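Side-chain contacts in putative polyketide cyclase (Pseudomonas putida KT2440, PDB 3F7X), which is of unknown function but, as a putative polyketide cyclase with a SnoaL-like domain, may bind a small molecule in the pocket of its cone-shaped fold: residues A[36-41]-A[67-72]; A[109-114]-A[144-149]. One frame throughout, in Å; residues are numbered along the deposited sequence.

Contact 1: residues A[36-41]-A[67-72]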
ATOM      1  N   GLY A  36       5.931  -8.731  19.880  1.00 13.57           N
ATOM      2  CA  GLY A  36       4.994  -8.161  20.797  1.00 14.60           C
ATOM      3  C   GLY A  36       5.618  -7.247  21.837  1.00 13.52           C
ATOM      4  O   GLY A  36       5.091  -7.103  22.948  1.00 16.86           O
ATOM      5  N   ASP A  37       6.681  -6.547  21.461  1.00 12.93           N
ATOM      6  CA  ASP A  37       7.425  -5.670  22.380  1.00 12.63           C
ATOM      7  C   ASP A  37       6.932  -4.252  22.173  1.00 11.49           C
ATOM      8  O   ASP A  37       7.439  -3.498  21.331  1.00 12.10           O
ATOM      9  CB  ASP A  37       8.897  -5.799  22.099  1.00 13.99           C
ATOM     10  CG  ASP A  37       9.767  -5.072  23.113  1.00 15.17           C
ATOM     11  OD1 ASP A  37       9.271  -4.179  23.794  1.00 16.21           O
ATOM     12  OD2 ASP A  37      10.969  -5.393  23.180  1.00 20.60           O
HETATM   13  N   MSE A  38       5.883  -3.894  22.904  1.00 13.33           N
HETATM   14  CA  MSE A  38       5.225  -2.607  22.714  1.00 13.00           C
HETATM   15  C   MSE A  38       6.094  -1.412  23.143  1.00 12.52           C
HETATM   16  O   MSE A  38       6.130  -0.438  22.418  1.00 12.49           O
HETATM   17  CB  MSE A  38       3.845  -2.608  23.320  1.00 16.55           C
HETATM   18  CG  MSE A  38       2.885  -3.539  22.548  1.00 16.58           C
HETATM   19 SE   MSE A  38       2.609  -3.119  20.682  0.75 13.36          SE
HETATM   20  CE  MSE A  38       3.829  -4.388  19.818  1.00 15.36           C
ATOM     21  N   PRO A  39       6.855  -1.532  24.236  1.00 13.49           N
ATOM     22  CA  PRO A  39       7.731  -0.410  24.519  1.00 13.61           C
ATOM     23  C   PRO A  39       8.728  -0.124  23.390  1.00 11.87           C
ATOM     24  O   PRO A  39       8.946   1.039  23.028  1.00 12.91           O
ATOM     25  CB  PRO A  39       8.447  -0.835  25.798  1.00 16.27           C
ATOM     26  CG  PRO A  39       7.477  -1.761  26.445  1.00 16.06           C
ATOM     27  CD  PRO A  39       6.818  -2.511  25.344  1.00 15.47           C
ATOM     28  N   ALA A  40       9.339  -1.164  22.839  1.00 12.47           N
ATOM     29  CA  ALA A  40      10.296  -1.001  21.755  1.00 12.87           C
ATOM     30  C   ALA A  40       9.637  -0.445  20.521  1.00 11.59           C
ATOM     31  O   ALA A  40      10.196   0.393  19.818  1.00 14.34           O
ATOM     32  CB  ALA A  40      10.969  -2.332  21.451  1.00 14.45           C
ATOM     33  N   PHE A  41       8.436  -0.920  20.236  1.00  9.99           N
ATOM     34  CA  PHE A  41       7.663  -0.495  19.054  1.00 10.55           C
ATOM     35  C   PHE A  41       7.319   0.996  19.138  1.00 10.33           C
ATOM     36  O   PHE A  41       7.604   1.765  18.222  1.00 11.26           O
ATOM     37  CB  PHE A  41       6.398  -1.359  19.003  1.00 11.21           C
ATOM     38  CG  PHE A  41       5.488  -1.105  17.838  1.00 10.78           C
ATOM     39  CD1 PHE A  41       5.706  -1.701  16.598  1.00 11.25           C
ATOM     40  CD2 PHE A  41       4.401  -0.258  17.985  1.00 11.08           C
ATOM     41  CE1 PHE A  41       4.835  -1.449  15.552  1.00 11.85           C
ATOM     42  CE2 PHE A  41       3.557   0.010  16.927  1.00 12.51           C
ATOM     43  CZ  PHE A  41       3.767  -0.599  15.721  1.00 12.36           C
ATOM     44  N   ALA A  67      -3.049   3.312  21.934  1.00 10.83           N
ATOM     45  CA  ALA A  67      -4.411   2.804  22.117  1.00 11.13           C
ATOM     46  C   ALA A  67      -4.804   1.852  21.001  1.00 10.83           C
ATOM     47  O   ALA A  67      -5.441   0.826  21.231  1.00 12.14           O
ATOM     48  CB  ALA A  67      -5.405   3.957  22.214  1.00 13.24           C
ATOM     49  N   PHE A  68      -4.413   2.169  19.765  1.00 10.92           N
ATOM     50  CA  PHE A  68      -4.650   1.291  18.620  1.00 11.01           C
ATOM     51  C   PHE A  68      -3.981  -0.067  18.832  1.00 11.82           C
ATOM     52  O   PHE A  68      -4.599  -1.104  18.603  1.00 11.27           O
ATOM     53  CB  PHE A  68      -4.139   1.977  17.352  1.00 11.51           C
ATOM     54  CG  PHE A  68      -4.344   1.164  16.098  1.00 11.10           C
ATOM     55  CD1 PHE A  68      -3.410   0.211  15.714  1.00 13.32           C
ATOM     56  CD2 PHE A  68      -5.441   1.368  15.296  1.00 13.21           C
ATOM     57  CE1 PHE A  68      -3.589  -0.534  14.549  1.00 14.29           C
ATOM     58  CE2 PHE A  68      -5.597   0.637  14.134  1.00 16.49           C
ATOM     59  CZ  PHE A  68      -4.677  -0.299  13.794  1.00 14.46           C
HETATM   60  N   MSE A  69      -2.739  -0.042  19.284  1.00 10.43           N
HETATM   61  CA  MSE A  69      -2.035  -1.275  19.520  1.00 10.27           C
HETATM   62  C   MSE A  69      -2.615  -2.064  20.688  1.00 11.17           C
HETATM   63  O   MSE A  69      -2.621  -3.292  20.647  1.00 12.39           O
HETATM   64  CB  MSE A  69      -0.528  -1.076  19.692  1.00 10.92           C
HETATM   65  CG  MSE A  69       0.168  -0.525  18.473  1.00 11.72           C
HETATM   66 SE   MSE A  69      -0.103  -1.571  16.866  0.75 11.67          SE
HETATM   67  CE  MSE A  69       1.022  -3.061  17.395  1.00 19.08           C
ATOM     68  N   GLU A  70      -3.084  -1.395  21.725  1.00 10.23           N
ATOM     69  CA  GLU A  70      -3.742  -2.072  22.824  0.50 10.94           C
ATOM     70  C   GLU A  70      -4.967  -2.858  22.314  1.00 11.90           C
ATOM     71  O   GLU A  70      -5.214  -4.001  22.673  1.00 12.48           O
ATOM     72  CB  GLU A  70      -4.127  -1.020  23.863  0.50  9.84           C
ATOM     73  CG  GLU A  70      -2.967  -0.653  24.772  0.50 14.95           C
ATOM     74  CD  GLU A  70      -3.373  -0.030  26.103  0.50 22.68           C
ATOM     75  OE1 GLU A  70      -4.561  -0.096  26.487  0.50 30.47           O
ATOM     76  OE2 GLU A  70      -2.476   0.484  26.799  0.50 24.31           O
ATOM     77  N   LYS A  71      -5.738  -2.208  21.459  1.00 11.52           N
ATOM     78  CA  LYS A  71      -6.933  -2.836  20.897  0.50 13.42           C
ATOM     79  C   LYS A  71      -6.540  -3.972  19.978  1.00 11.70           C
ATOM     80  O   LYS A  71      -7.126  -5.049  20.012  1.00 13.17           O
ATOM     81  CB  LYS A  71      -7.793  -1.825  20.162  0.50 15.49           C
ATOM     82  CG  LYS A  71      -9.154  -2.410  19.700  0.50 18.62           C
ATOM     83  CD  LYS A  71     -10.222  -2.494  20.820  0.50 23.59           C
ATOM     84  CE  LYS A  71     -11.345  -3.540  20.529  0.50 25.45           C
ATOM     85  NZ  LYS A  71     -12.228  -3.275  19.334  0.50 22.07           N
HETATM   86  N   MSE A  72      -5.532  -3.744  19.151  1.00 11.70           N
HETATM   87  CA  MSE A  72      -5.093  -4.779  18.236  0.50 13.58           C
HETATM   88  C   MSE A  72      -4.632  -6.006  19.035  1.00 12.54           C
HETATM   89  O   MSE A  72      -4.944  -7.153  18.681  1.00 15.02           O
HETATM   90  CB  MSE A  72      -3.987  -4.237  17.329  0.50 16.79           C
HETATM   91  CG  MSE A  72      -3.852  -4.968  16.025  0.50 21.61           C
HETATM   92 SE   MSE A  72      -2.419  -4.222  14.946  0.38 25.46          SE
HETATM   93  CE  MSE A  72      -1.271  -5.542  15.568  0.50 14.73           C
TER

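Contact 2: residues A[109-114]-A[144-149]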
ATOM      1  N   GLU A 109     -14.493  -4.221  16.949  1.00 13.32           N
ATOM      2  CA  GLU A 109     -15.710  -3.445  16.723  1.00 14.60           C
ATOM      3  C   GLU A 109     -15.978  -3.208  15.230  1.00 15.13           C
ATOM      4  O   GLU A 109     -15.080  -2.862  14.455  1.00 15.71           O
ATOM      5  CB  GLU A 109     -15.649  -2.112  17.452  1.00 17.65           C
ATOM      6  CG  GLU A 109     -15.511  -2.310  18.950  1.00 19.22           C
ATOM      7  CD  GLU A 109     -16.076  -1.179  19.748  1.00 17.51           C
ATOM      8  OE1 GLU A 109     -17.284  -0.997  19.715  1.00 21.52           O
ATOM      9  OE2 GLU A 109     -15.300  -0.461  20.370  1.00 27.73           O
ATOM     10  N   GLY A 110     -17.204  -3.456  14.803  1.00 16.85           N
ATOM     11  CA  GLY A 110     -17.596  -3.183  13.415  1.00 17.37           C
ATOM     12  C   GLY A 110     -17.194  -4.239  12.426  1.00 18.08           C
ATOM     13  O   GLY A 110     -17.267  -4.002  11.210  1.00 21.69           O
ATOM     14  N   LEU A 111     -16.739  -5.387  12.918  1.00 15.15           N
ATOM     15  CA  LEU A 111     -16.143  -6.434  12.092  1.00 14.85           C
ATOM     16  C   LEU A 111     -16.804  -7.785  12.360  1.00 15.22           C
ATOM     17  O   LEU A 111     -17.612  -7.894  13.284  1.00 15.35           O
ATOM     18  CB  LEU A 111     -14.631  -6.454  12.328  1.00 15.07           C
ATOM     19  CG  LEU A 111     -13.883  -5.226  11.819  1.00 15.06           C
ATOM     20  CD1 LEU A 111     -12.451  -5.209  12.316  1.00 19.82           C
ATOM     21  CD2 LEU A 111     -13.917  -5.131  10.300  1.00 17.63           C
ATOM     22  N   PRO A 112     -16.497  -8.820  11.555  1.00 15.91           N
ATOM     23  CA  PRO A 112     -17.072 -10.141  11.820  1.00 16.69           C
ATOM     24  C   PRO A 112     -16.695 -10.690  13.191  1.00 14.55           C
ATOM     25  O   PRO A 112     -15.729 -10.263  13.808  1.00 15.28           O
ATOM     26  CB  PRO A 112     -16.468 -11.022  10.718  1.00 18.65           C
ATOM     27  CG  PRO A 112     -16.066 -10.060   9.621  1.00 20.63           C
ATOM     28  CD  PRO A 112     -15.624  -8.845  10.358  1.00 17.95           C
ATOM     29  N   THR A 113     -17.452 -11.669  13.627  1.00 14.96           N
ATOM     30  CA  THR A 113     -17.208 -12.362  14.894  1.00 16.26           C
ATOM     31  C   THR A 113     -15.875 -13.115  14.843  1.00 14.63           C
ATOM     32  O   THR A 113     -15.539 -13.725  13.848  1.00 16.05           O
ATOM     33  CB  THR A 113     -18.378 -13.321  15.165  1.00 19.71           C
ATOM     34  OG1 THR A 113     -19.589 -12.561  15.134  1.00 23.41           O
ATOM     35  CG2 THR A 113     -18.215 -13.950  16.498  1.00 21.71           C
ATOM     36  N   ALA A 114     -15.107 -13.036  15.918  1.00 13.21           N
ATOM     37  CA  ALA A 114     -13.881 -13.803  16.101  1.00 12.71           C
ATOM     38  C   ALA A 114     -14.163 -15.140  16.757  1.00 13.72           C
ATOM     39  O   ALA A 114     -14.988 -15.235  17.697  1.00 16.73           O
ATOM     40  CB  ALA A 114     -12.889 -13.036  16.947  1.00 12.88           C
ATOM     41  N   ASN A 144     -11.194  -6.511   1.870  1.00 11.73           N
ATOM     42  CA  ASN A 144     -12.200  -7.450   1.375  1.00 13.20           C
ATOM     43  C   ASN A 144     -11.705  -8.876   1.465  1.00 13.13           C
ATOM     44  O   ASN A 144     -12.481  -9.791   1.833  1.00 15.15           O
ATOM     45  CB  ASN A 144     -12.663  -7.060  -0.029  1.00 14.41           C
ATOM     46  CG  ASN A 144     -13.595  -5.867  -0.020  1.00 20.50           C
ATOM     47  OD1 ASN A 144     -14.446  -5.721   0.892  1.00 23.25           O
ATOM     48  ND2 ASN A 144     -13.481  -5.005  -1.043  1.00 21.81           N
ATOM     49  N   ASP A 145     -10.429  -9.089   1.137  1.00 12.42           N
ATOM     50  CA  ASP A 145      -9.838 -10.411   1.252  1.00 12.97           C
ATOM     51  C   ASP A 145      -9.820 -10.850   2.707  1.00 12.48           C
ATOM     52  O   ASP A 145     -10.198 -11.970   3.017  1.00 13.97           O
ATOM     53  CB  ASP A 145      -8.438 -10.402   0.631  1.00 13.77           C
ATOM     54  CG  ASP A 145      -7.719 -11.723   0.708  1.00 18.27           C
ATOM     55  OD1 ASP A 145      -8.340 -12.782   0.900  1.00 28.04           O
ATOM     56  OD2 ASP A 145      -6.479 -11.731   0.519  1.00 23.33           O
ATOM     57  N   TRP A 146      -9.430  -9.969   3.617  1.00 10.94           N
ATOM     58  CA  TRP A 146      -9.416 -10.332   5.003  1.00 11.19           C
ATOM     59  C   TRP A 146     -10.807 -10.715   5.509  1.00 11.66           C
ATOM     60  O   TRP A 146     -10.972 -11.757   6.153  1.00 12.80           O
ATOM     61  CB  TRP A 146      -8.846  -9.199   5.861  1.00 11.12           C
ATOM     62  CG  TRP A 146      -8.766  -9.602   7.285  1.00 11.46           C
ATOM     63  CD1 TRP A 146      -7.827 -10.407   7.845  1.00 13.88           C
ATOM     64  CD2 TRP A 146      -9.739  -9.337   8.326  1.00 11.68           C
ATOM     65  NE1 TRP A 146      -8.123 -10.624   9.167  1.00 13.59           N
ATOM     66  CE2 TRP A 146      -9.270  -9.959   9.496  1.00 13.04           C
ATOM     67  CE3 TRP A 146     -10.912  -8.604   8.388  1.00 13.50           C
ATOM     68  CZ2 TRP A 146      -9.966  -9.898  10.695  1.00 13.35           C
ATOM     69  CZ3 TRP A 146     -11.582  -8.527   9.582  1.00 15.45           C
ATOM     70  CH2 TRP A 146     -11.098  -9.163  10.719  1.00 15.43           C
ATOM     71  N   VAL A 147     -11.790  -9.883   5.198  1.00 12.06           N
ATOM     72  CA  VAL A 147     -13.166 -10.180   5.620  1.00 14.00           C
ATOM     73  C   VAL A 147     -13.620 -11.534   5.063  1.00 14.91           C
ATOM     74  O   VAL A 147     -14.251 -12.320   5.772  1.00 17.16           O
ATOM     75  CB  VAL A 147     -14.119  -9.065   5.172  1.00 15.05           C
ATOM     76  CG1 VAL A 147     -15.593  -9.506   5.301  1.00 17.50           C
ATOM     77  CG2 VAL A 147     -13.855  -7.819   5.986  1.00 15.16           C
ATOM     78  N   GLU A 148     -13.308 -11.826   3.803  1.00 15.32           N
ATOM     79  CA  GLU A 148     -13.709 -13.094   3.182  0.50 16.54           C
ATOM     80  C   GLU A 148     -13.075 -14.271   3.935  1.00 15.99           C
ATOM     81  O   GLU A 148     -13.684 -15.352   4.113  1.00 18.60           O
ATOM     82  CB  GLU A 148     -13.305 -13.109   1.702  0.50 17.92           C
ATOM     83  CG  GLU A 148     -13.658 -14.381   0.948  0.50 20.56           C
ATOM     84  N   GLN A 149     -11.824 -14.086   4.366  1.00 15.36           N
ATOM     85  CA  GLN A 149     -11.119 -15.148   5.065  1.00 15.88           C
ATOM     86  C   GLN A 149     -11.699 -15.447   6.453  1.00 16.83           C
ATOM     87  O   GLN A 149     -11.605 -16.596   6.903  1.00 21.54           O
ATOM     88  CB  GLN A 149      -9.614 -14.882   5.180  1.00 15.58           C
ATOM     89  CG  GLN A 149      -8.899 -14.960   3.852  1.00 15.88           C
ATOM     90  CD  GLN A 149      -7.404 -14.860   4.025  1.00 14.65           C
ATOM     91  OE1 GLN A 149      -6.840 -15.531   4.891  1.00 14.15           O
ATOM     92  NE2 GLN A 149      -6.742 -14.074   3.186  1.00 16.96           N
TER

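Contact 1: residues A[36-41]-A[67-72]
Met69 meets Phe41 and Met38 in a Met-aromatic cluster that joins helix 38-43 to helix 62-75 in the SnoaL-like alpha+beta cone. Both methionines are selenomethionines, and the example illustrates how a flexible selenoether chain can pack against a flat ring and a second chain of its own kind at once. The methyl group takes the face: Met69 CE sits over one side of the Phe41 ring, 4.3 Å from its centroid and 23° off the normal, displaced toward the CE2-CZ edge of the ring. This is a CH-pi contact. The selenium approaches the same ring obliquely, with Met69 SE 4.8 Å from the Phe41 centroid, and farther back along the chain Met69 CG reaches Phe41 CE2 at 3.8 Å. Such a wrapped fit depends on bends at both chi2 and chi3 (-56° and -72°), which curl the Met69 methyl back over the ring instead of letting the chain run straight past it. Met38 comes in at about a right angle to Met69, its SE packing against Met69 CE at 3.7 Å and against Met69 CB at 3.9 Å.

Farther out, Phe41 also rests on Ala32 and Phe33 of helix 22-35 and meets the ring of Tyr29, while the edge of Phe68 faces Met69 SE from within its own helix. The turn before them starts the helix that carries Met38 and Phe41. Gly36 ends the preceding helix in a Schellman motif, and Asp37 then N-caps the new one, its OD1 accepting from Ala40 N at 3.2 Å from above the carboxylate plane.

Contact 2: residues A[109-114]-A[144-149]
Behind the apolar seam where Leu111 and Pro112 meet Trp146, the amide nitrogen Gln149 NE2 is gripped by two oxygens, Asp145 OD1 one turn back in the helix and Val120 O on strand 118-130. The bond from Gln149 NE2 to Asp145 OD1 is 3.1 Å long and nearly straight at 170°. It lies almost in the amide plane of Gln149 but reaches the oxygen from above the plane of the carboxylate. Two acceptors on one nitrogen should fix the rotation of the amide and tie the helix to the sheet.

The contact itself is wholly apolar, a case of one corner of a large ring serving two neighbours in a loop. Trp146 CZ3 lies 4.1 Å from Pro112 CD and 4.2 Å from Leu111 CD2, both approaching the ring obliquely. The indole reaches them because its CG stands anti to the backbone N (chi1 -177°), which carries the six-membered ring out beyond the helix surface even though the CB bond does not point at the loop. Leu111 comes in at about a right angle to the Trp146 side chain. On the neighbouring helical position Val147 makes a looser contact, its CG1 4.4 Å from Pro112 CG.

Tyr119 and Tyr104 meet the indole edge-to-face, and an unidentified bound ligand lies about 3 Å from the Trp146 side chain, consistent with a pocket here. Pro112 O is hydrogen-bonded to Tyr104 OH, while Asn144 ND2 binds Gln55 O of the second subunit. The loop thus lies against the C-terminal helix 143-150 beside strands 76-87, 93-104 and 118-130, with Tyr76 touching both Leu111 and Trp146.

From the N terminus, the chain leaves helix 22-35, enters helix 38-43, and passes through the short strands 45-46, 49-52 and 58-60 before helix 62-75 returns to close contact 1. Strands 76-87 and 93-104 follow. Contact 2 then opens in the loop after 93-104 and closes at helix 143-150, once strands 118-130 and 133-141 have been laid down. The two closures are therefore in series, neither nesting nor crossing. One joins helices to each other; the other fastens a loop to the C-terminal helix. Their centres lie about 21 Å apart, and the approach of Lys71 to Glu109 between them rests on a single alternate conformer and is doubtful.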